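MgGH51 (Meripilus giganteus, PDB 6ZPV) probably hydrolyses terminal alpha-L-arabinofuranosyl residues from arabinose-bearing glycans, as a fungal family GH51 alpha-L-arabinofuranosidase. Local coordinates at residues Tyr34-Leu38 with Gln39-Phe43; Gln45-Pro48 with Asn49-Ala52; Leu482-Val486 with Asn487-Trp491. All coordinates share one frame; numbering follows the deposited sequence.

Interaction 1 (Tyr34-Leu38 with Gln39-Phe43); sequences YAELL and QNRAF
Tyr34 OH is gripped by both terminal nitrogens of Arg41, NH1 at 2.9 Å and NH2 at 3.1 Å, and it also bonds Asn207 OD1. The phenol oxygen sits at the end of the guanidinium, close to its plane, in a fork where neither N-H points quite straight at it. The tyrosine ring stands 80° from the guanidinium plane, and Tyr34 CZ lies 3.6 Å from Arg41 NH1. NH1 then turns to a second partner: Glu36 OE1 lies 2.8 Å from Arg41 NH1, again near the guanidinium plane, and completes a salt bridge. The carboxylate is turned almost perpendicular to the guanidinium, so this is a single-nitrogen contact on the anti side of OE1, not a side-by-side pairing. A bend at chi2 (67°) sets the carboxylate of Glu36 between Arg41 NH1 and the backbone N of Leu38; its other oxygen, OE2, takes the backbone N-H of Leu38 at 2.9 Å along a fairly straight line (163°). Arg41 reaches across as an extended rod from CG to NE, with its CD 3.4 Å from Glu36 OE1 and its CB 3.8 Å from Leu38 O. Strand 189-198 supplies further ties, Ser196 OG to Glu36 OE1 and Leu197 N to OE2. Since Tyr34 OH faces a carbonyl oxygen on Asn207, its proton is probably given to Asn207 OD1, and the oxygen then acts as acceptor for the two Arg41 N-H groups. The buried positive charge is thus met by a carboxylate that should itself stay ionised, stabilised by several donors.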
loop_
_atom_site.group_PDB
_atom_site.type_symbol
_atom_site.label_atom_id
_atom_site.label_comp_id
_atom_site.label_asym_id
_atom_site.label_seq_id
_atom_site.Cartn_x
_atom_site.Cartn_y
_atom_site.Cartn_z
ATOM N N TYR A 34 -6.545 2.909 -3.935
ATOM C CA TYR A 34 -7.733 2.590 -4.744
ATOM C C TYR A 34 -8.470 3.880 -5.083
ATOM O O TYR A 34 -8.760 4.658 -4.189
ATOM C CB TYR A 34 -8.595 1.587 -3.978
ATOM C CG TYR A 34 -9.828 1.090 -4.695
ATOM C CD1 TYR A 34 -9.783 0.643 -6.011
ATOM C CD2 TYR A 34 -11.032 1.021 -4.020
ATOM C CE1 TYR A 34 -10.926 0.157 -6.624
ATOM C CE2 TYR A 34 -12.170 0.520 -4.650
ATOM C CZ TYR A 34 -12.135 0.106 -5.961
ATOM O OH TYR A 34 -13.297 -0.394 -6.534
ATOM N N ALA A 35 -8.785 4.111 -6.364
ATOM C CA ALA A 35 -9.201 5.487 -6.776
ATOM C C ALA A 35 -10.636 5.864 -6.423
ATOM O O ALA A 35 -10.986 7.034 -6.599
ATOM C CB ALA A 35 -8.987 5.638 -8.269
ATOM N N GLU A 36 -11.467 4.929 -5.966
ATOM C CA GLU A 36 -12.851 5.247 -5.618
ATOM C C GLU A 36 -12.917 6.448 -4.700
ATOM O O GLU A 36 -12.189 6.521 -3.659
ATOM C CB GLU A 36 -13.479 4.031 -4.926
ATOM C CG GLU A 36 -14.823 4.291 -4.288
ATOM C CD GLU A 36 -15.935 4.605 -5.303
ATOM O OE1 GLU A 36 -16.193 3.695 -6.151
ATOM O OE2 GLU A 36 -16.488 5.712 -5.274
ATOM N N LEU A 37 -13.833 7.369 -4.940
ATOM C CA LEU A 37 -13.946 8.618 -4.178
ATOM C C LEU A 37 -15.047 8.606 -3.137
ATOM O O LEU A 37 -15.019 9.494 -2.243
ATOM C CB LEU A 37 -14.214 9.768 -5.186
ATOM C CG LEU A 37 -13.071 10.003 -6.142
ATOM C CD1 LEU A 37 -13.449 10.960 -7.255
ATOM C CD2 LEU A 37 -11.833 10.484 -5.410
ATOM N N LEU A 38 -16.016 7.715 -3.230
ATOM C CA LEU A 38 -17.121 7.680 -2.290
ATOM C C LEU A 38 -16.799 6.750 -1.117
ATOM O O LEU A 38 -16.407 5.603 -1.350
ATOM C CB LEU A 38 -18.432 7.246 -2.935
ATOM C CG LEU A 38 -18.801 7.982 -4.213
ATOM C CD1 LEU A 38 -20.136 7.514 -4.727
ATOM C CD2 LEU A 38 -18.811 9.484 -4.026
ATOM N N GLN A 39 -16.967 7.210 0.095
ATOM C CA GLN A 39 -16.744 6.412 1.309
ATOM C C GLN A 39 -18.052 5.670 1.626
ATOM O O GLN A 39 -19.129 6.208 1.464
ATOM C CB GLN A 39 -16.228 7.271 2.443
ATOM C CG GLN A 39 -16.005 6.518 3.716
ATOM C CD GLN A 39 -15.319 7.293 4.813
ATOM O OE1 GLN A 39 -15.225 8.588 4.787
ATOM N NE2 GLN A 39 -14.900 6.607 5.814
ATOM N N ASN A 40 -17.945 4.433 2.089
ATOM C CA ASN A 40 -19.139 3.654 2.441
ATOM C C ASN A 40 -20.082 3.577 1.217
ATOM O O ASN A 40 -21.312 3.798 1.328
ATOM C CB ASN A 40 -19.821 4.227 3.699
ATOM C CG ASN A 40 -20.984 3.409 4.219
ATOM O OD1 ASN A 40 -21.041 2.174 4.000
ATOM N ND2 ASN A 40 -21.877 4.067 4.979
ATOM N N ARG A 41 -19.505 3.273 0.064
ATOM C CA ARG A 41 -20.199 3.405 -1.222
ATOM C C ARG A 41 -21.362 2.445 -1.409
ATOM O O ARG A 41 -22.264 2.709 -2.202
ATOM C CB ARG A 41 -19.224 3.261 -2.371
ATOM C CG ARG A 41 -18.686 1.850 -2.608
ATOM C CD ARG A 41 -17.699 1.795 -3.762
ATOM N NE ARG A 41 -17.181 0.478 -3.954
ATOM C CZ ARG A 41 -16.184 0.155 -4.760
ATOM N NH1 ARG A 41 -15.630 1.067 -5.552
ATOM N NH2 ARG A 41 -15.723 -1.092 -4.820
ATOM N N ALA A 42 -21.301 1.301 -0.727
ATOM C CA ALA A 42 -22.297 0.234 -0.936
ATOM C C ALA A 42 -22.778 -0.327 0.389
ATOM O O ALA A 42 -23.383 -1.409 0.422
ATOM C CB ALA A 42 -21.722 -0.848 -1.822
ATOM N N PHE A 43 -22.603 0.413 1.483
ATOM C CA PHE A 43 -23.170 0.054 2.791
ATOM C C PHE A 43 -22.679 -1.345 3.188
ATOM O O PHE A 43 -23.397 -2.102 3.861
ATOM C CB PHE A 43 -24.699 0.164 2.776
ATOM C CG PHE A 43 -25.121 1.513 2.214
ATOM C CD1 PHE A 43 -24.990 2.673 2.931
ATOM C CD2 PHE A 43 -25.503 1.618 0.890
ATOM C CE1 PHE A 43 -25.217 3.911 2.339
ATOM C CE2 PHE A 43 -25.720 2.839 0.305
ATOM C CZ PHE A 43 -25.573 3.970 1.011
#

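Interaction 2 (Gln45-Pro48 with Asn49-Ala52); sequences QVTP and NTAA
With chi1 at 64°, Thr50 holds OG1 between its own backbone N and carbonyl carbon and so presents it to Thr47 O, while Thr47, with OG1 beside its backbone N (chi1 -58°) and CG2 therefore anti to that N, lays its methyl beside the methyl of Thr50. The hydroxyl of Thr50 donates to Thr47 O; OG1 and O are 2.7 Å apart, and the donor lies in the carbonyl plane at a C=O...O angle of 148°. Just beside this bond the methyls, Thr47 CG2 and Thr50 CG2, meet at 3.9 Å. Between the two threonines the chain reverses at Pro48 and Asn49, the latter in the left-handed backbone region, and Asn49 ND2 folds back to 3.7 Å from Pro48 CB. Thr50 OG1 has a second role, bonding Ala53 N three residues on. With an alanine here, Thr47 O and Ala53 N would probably both lose their side-chain partner, and the bend would be freer to shift. Val46 approaches Ala52 only loosely. Outside the loop, Asn49 pairs with Val67 through the backbone and Pro48 packs on Gln69. This is a surface turn stitched by a threonine side chain, set against edge strand 64-69 of a five-stranded antiparallel sheet.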
loop_
_atom_site.group_PDB
_atom_site.type_symbol
_atom_site.label_atom_id
_atom_site.label_comp_id
_atom_site.label_asym_id
_atom_site.label_seq_id
_atom_site.Cartn_x
_atom_site.Cartn_y
_atom_site.Cartn_z
ATOM N N GLN A 45 -21.101 -4.260 5.215
ATOM C CA GLN A 45 -20.711 -4.664 6.589
ATOM C C GLN A 45 -21.106 -3.641 7.631
ATOM O O GLN A 45 -20.398 -3.510 8.648
ATOM C CB GLN A 45 -19.213 -5.008 6.661
ATOM C CG GLN A 45 -18.769 -6.081 5.667
ATOM C CD GLN A 45 -19.398 -7.432 5.837
ATOM O OE1 GLN A 45 -19.994 -7.746 6.879
ATOM N NE2 GLN A 45 -19.273 -8.256 4.832
ATOM N N VAL A 46 -22.222 -2.957 7.407
ATOM C CA VAL A 46 -22.789 -2.079 8.444
ATOM C C VAL A 46 -24.153 -2.621 8.866
ATOM O O VAL A 46 -24.756 -3.438 8.172
ATOM C CB VAL A 46 -22.933 -0.614 7.961
ATOM C CG1 VAL A 46 -21.560 -0.067 7.588
ATOM C CG2 VAL A 46 -23.901 -0.487 6.792
ATOM N N THR A 47 -24.629 -2.158 10.026
ATOM C CA THR A 47 -25.897 -2.620 10.620
ATOM C C THR A 47 -27.012 -1.690 10.173
ATOM O O THR A 47 -26.989 -0.462 10.411
ATOM C CB THR A 47 -25.776 -2.640 12.141
ATOM O OG1 THR A 47 -24.706 -3.484 12.510
ATOM C CG2 THR A 47 -27.074 -3.075 12.780
ATOM N N PRO A 48 -28.065 -2.215 9.501
ATOM C CA PRO A 48 -29.192 -1.369 9.092
ATOM C C PRO A 48 -29.789 -0.560 10.223
ATOM O O PRO A 48 -29.788 -0.987 11.371
ATOM C CB PRO A 48 -30.165 -2.395 8.525
ATOM C CG PRO A 48 -29.349 -3.558 8.094
ATOM C CD PRO A 48 -28.205 -3.614 9.044
ATOM N N ASN A 49 -30.321 0.601 9.826
ATOM C CA ASN A 49 -31.112 1.421 10.749
ATOM C C ASN A 49 -30.279 1.937 11.929
ATOM O O ASN A 49 -30.780 2.079 13.060
ATOM C CB ASN A 49 -32.399 0.704 11.187
ATOM C CG ASN A 49 -33.282 0.368 9.987
ATOM O OD1 ASN A 49 -33.725 1.291 9.248
ATOM N ND2 ASN A 49 -33.400 -0.919 9.681
ATOM N N THR A 50 -29.000 2.229 11.679
ATOM C CA THR A 50 -28.109 2.887 12.635
ATOM C C THR A 50 -27.455 4.089 11.976
ATOM O O THR A 50 -27.336 4.181 10.742
ATOM C CB THR A 50 -26.984 1.961 13.107
ATOM O OG1 THR A 50 -26.110 1.583 12.017
ATOM C CG2 THR A 50 -27.525 0.704 13.767
ATOM N N ALA A 51 -26.990 5.043 12.785
ATOM C CA ALA A 51 -26.258 6.224 12.316
ATOM C C ALA A 51 -24.968 5.749 11.654
ATOM O O ALA A 51 -24.607 6.303 10.606
ATOM C CB ALA A 51 -26.023 7.157 13.475
ATOM N N ALA A 52 -24.283 4.757 12.203
ATOM C CA ALA A 52 -23.004 4.314 11.639
ATOM C C ALA A 52 -23.202 3.790 10.225
ATOM O O ALA A 52 -22.309 3.972 9.364
ATOM C CB ALA A 52 -22.300 3.310 12.509
#

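Interaction 3 (Leu482-Val486 with Asn487-Trp491); sequences LLQHV and NSTQW. With NAG (2-acetamido-2-deoxy-beta-D-glucopyranose), chain C.
This is a local turn contact: strand 483-485 ends in a type I beta turn from His485 to Ser488, in the C-terminal family region, and a glycosylated asparagine sits at its third position. His485 O takes two donors from opposite faces of its carbonyl plane: Ser488 N, 3.0 Å from it, closes the turn, and Thr489 OG1, also at 3.0 Å from His485 O, comes in from the far face. That hydroxyl in turn accepts from Gln484, whose NE2 lies 2.9 Å from Thr489 OG1, in line (170°) and exactly in the amide plane. With CG anti to the backbone N (chi1 174°) and the chain extended beyond it, the glutamine amide reaches Thr489, while its OE1 bonds Ser497 OG on the adjacent strand. The histidine ring also ties into the turn: Asn487 N donates to His485 ND1 at 3.0 Å, in the ring plane, so ND1 serves as an acceptor. Next to it, His485 CE1 lies 3.2 Å from Asn487 OD1, with ring and amide planes 54° apart. The ring also packs edge-to-face on Trp102. With its backbone held in this way, Asn487 carries the sugar through a 1.4 Å covalent bond from ND2 to NAG C1, and Val486 CG2 touches NAG O5 at 3.9 Å. Asn487, Ser488 and Thr489 form the Asn-X-Thr sequon of N-linked glycosylation, here placed on a beta turn.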
loop_
_atom_site.group_PDB
_atom_site.type_symbol
_atom_site.label_atom_id
_atom_site.label_comp_id
_atom_site.label_asym_id
_atom_site.label_seq_id
_atom_site.Cartn_x
_atom_site.Cartn_y
_atom_site.Cartn_z
ATOM N N LEU A 482 3.474 1.714 4.332
ATOM C CA LEU A 482 3.732 2.463 3.106
ATOM C C LEU A 482 2.972 3.774 3.068
ATOM O O LEU A 482 3.562 4.775 2.624
ATOM C CB LEU A 482 3.360 1.564 1.951
ATOM C CG LEU A 482 3.646 2.100 0.548
ATOM C CD1 LEU A 482 5.116 2.385 0.337
ATOM C CD2 LEU A 482 3.127 1.139 -0.486
ATOM N N LEU A 483 1.682 3.742 3.426
ATOM C CA LEU A 483 0.774 4.834 3.085
ATOM C C LEU A 483 -0.028 5.290 4.286
ATOM O O LEU A 483 -0.404 4.477 5.165
ATOM C CB LEU A 483 -0.174 4.394 1.962
ATOM C CG LEU A 483 0.447 4.374 0.572
ATOM C CD1 LEU A 483 -0.393 3.669 -0.432
ATOM C CD2 LEU A 483 0.722 5.780 0.086
ATOM N N GLN A 484 -0.409 6.561 4.263
ATOM C CA GLN A 484 -1.200 7.187 5.334
ATOM C C GLN A 484 -2.136 8.270 4.819
ATOM O O GLN A 484 -1.663 9.312 4.324
ATOM C CB GLN A 484 -0.283 7.816 6.364
ATOM C CG GLN A 484 -0.975 8.621 7.445
ATOM C CD GLN A 484 -0.038 9.531 8.231
ATOM O OE1 GLN A 484 1.075 9.806 7.834
ATOM N NE2 GLN A 484 -0.548 10.020 9.346
ATOM N N HIS A 485 -3.437 8.097 5.050
ATOM C CA HIS A 485 -4.404 9.199 4.891
ATOM C C HIS A 485 -4.305 10.029 6.149
ATOM O O HIS A 485 -4.581 9.557 7.258
ATOM C CB HIS A 485 -5.837 8.659 4.714
ATOM C CG HIS A 485 -6.730 9.679 4.165
ATOM N ND1 HIS A 485 -6.871 10.951 4.737
ATOM C CD2 HIS A 485 -7.460 9.660 3.017
ATOM C CE1 HIS A 485 -7.698 11.601 3.944
ATOM N NE2 HIS A 485 -8.092 10.857 2.885
ATOM N N VAL A 486 -3.879 11.286 6.020
ATOM C CA VAL A 486 -3.666 12.130 7.207
ATOM C C VAL A 486 -4.948 12.429 7.956
ATOM O O VAL A 486 -4.868 12.855 9.104
ATOM C CB VAL A 486 -2.906 13.400 6.873
ATOM C CG1 VAL A 486 -1.540 13.087 6.344
ATOM C CG2 VAL A 486 -3.714 14.331 5.950
ATOM N N ASN A 487 -6.105 12.177 7.377
ATOM C CA ASN A 487 -7.367 12.378 8.094
ATOM C C ASN A 487 -7.893 11.118 8.734
ATOM O O ASN A 487 -8.950 11.179 9.415
ATOM C CB ASN A 487 -8.436 13.005 7.199
ATOM C CG ASN A 487 -8.006 14.319 6.614
ATOM O OD1 ASN A 487 -7.805 14.472 5.417
ATOM N ND2 ASN A 487 -7.833 15.311 7.492
ATOM N N SER A 488 -7.247 9.965 8.580
ATOM C CA SER A 488 -7.685 8.717 9.227
ATOM C C SER A 488 -6.494 7.782 9.382
ATOM O O SER A 488 -6.217 6.943 8.542
ATOM C CB SER A 488 -8.790 8.060 8.456
ATOM O OG SER A 488 -9.211 6.863 9.139
ATOM N N THR A 489 -5.799 7.984 10.504
ATOM C CA THR A 489 -4.542 7.318 10.832
ATOM C C THR A 489 -4.659 6.380 12.032
ATOM O O THR A 489 -5.167 6.819 13.082
ATOM C CB THR A 489 -3.480 8.386 11.092
ATOM O OG1 THR A 489 -3.232 9.116 9.872
ATOM C CG2 THR A 489 -2.188 7.771 11.564
ATOM N N GLN A 490 -4.211 5.153 11.858
ATOM C CA GLN A 490 -4.110 4.156 12.931
ATOM C C GLN A 490 -2.664 3.833 13.354
ATOM O O GLN A 490 -2.485 3.253 14.400
ATOM C CB GLN A 490 -4.867 2.891 12.605
ATOM C CG GLN A 490 -6.349 3.112 12.287
ATOM C CD GLN A 490 -6.653 3.645 10.909
ATOM O OE1 GLN A 490 -6.115 3.083 9.960
ATOM N NE2 GLN A 490 -7.508 4.683 10.828
ATOM N N TRP A 491 -1.696 4.259 12.574
ATOM C CA TRP A 491 -0.278 3.958 12.856
ATOM C C TRP A 491 0.603 5.058 12.255
ATOM O O TRP A 491 0.309 5.437 11.104
ATOM C CB TRP A 491 0.125 2.626 12.265
ATOM C CG TRP A 491 1.518 2.157 12.521
ATOM C CD1 TRP A 491 2.666 2.595 11.959
ATOM C CD2 TRP A 491 1.929 1.171 13.492
ATOM N NE1 TRP A 491 3.744 1.903 12.412
ATOM C CE2 TRP A 491 3.319 1.025 13.376
ATOM C CE3 TRP A 491 1.269 0.464 14.505
ATOM C CZ2 TRP A 491 4.060 0.116 14.155
ATOM C CZ3 TRP A 491 1.971 -0.445 15.296
ATOM C CH2 TRP A 491 3.354 -0.575 15.108
HETATM C C1 NAG C . -7.424 16.604 7.064
HETATM C C2 NAG C . -8.393 17.688 7.602
HETATM C C3 NAG C . -7.858 19.098 7.380
HETATM C C4 NAG C . -6.393 19.209 7.851
HETATM C C5 NAG C . -5.615 18.140 7.192
HETATM C C6 NAG C . -4.081 18.156 7.480
HETATM C C7 NAG C . -10.764 17.107 7.749
HETATM C C8 NAG C . -12.004 17.015 6.924
HETATM N N2 NAG C . -9.727 17.487 7.009
HETATM O O3 NAG C . -8.688 20.023 8.090
HETATM O O4 NAG C . -5.961 20.536 7.449
HETATM O O5 NAG C . -6.141 16.868 7.586
HETATM O O6 NAG C . -3.952 18.048 8.878
HETATM O O7 NAG C . -10.776 16.919 8.957
#

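Overall arrangement
Interactions 1 and 2 follow one another along the loop between helix 29-33 and strand 57-60, their centres 16 Å apart and touching where Asn40 OD1 comes 4.3 Å from Val46 CG1. Interaction 3 comes far later in the chain, after the last strand of the eight-stranded parallel sheet, the (beta/alpha)8 barrel of GH51 enzymes, yet its centre is about 17 Å from that of interaction 1 and about 24 Å from that of interaction 2. Residues 34-43 lie along strand 189-198; residues 45-52 lie against strand 64-69 of the same five-stranded antiparallel sheet. Phe101 touches Gln39 and accepts a weak bond from His485. The loop of interactions 1 and 2 thus runs from near glycan-bearing interaction 3 out to that sheet.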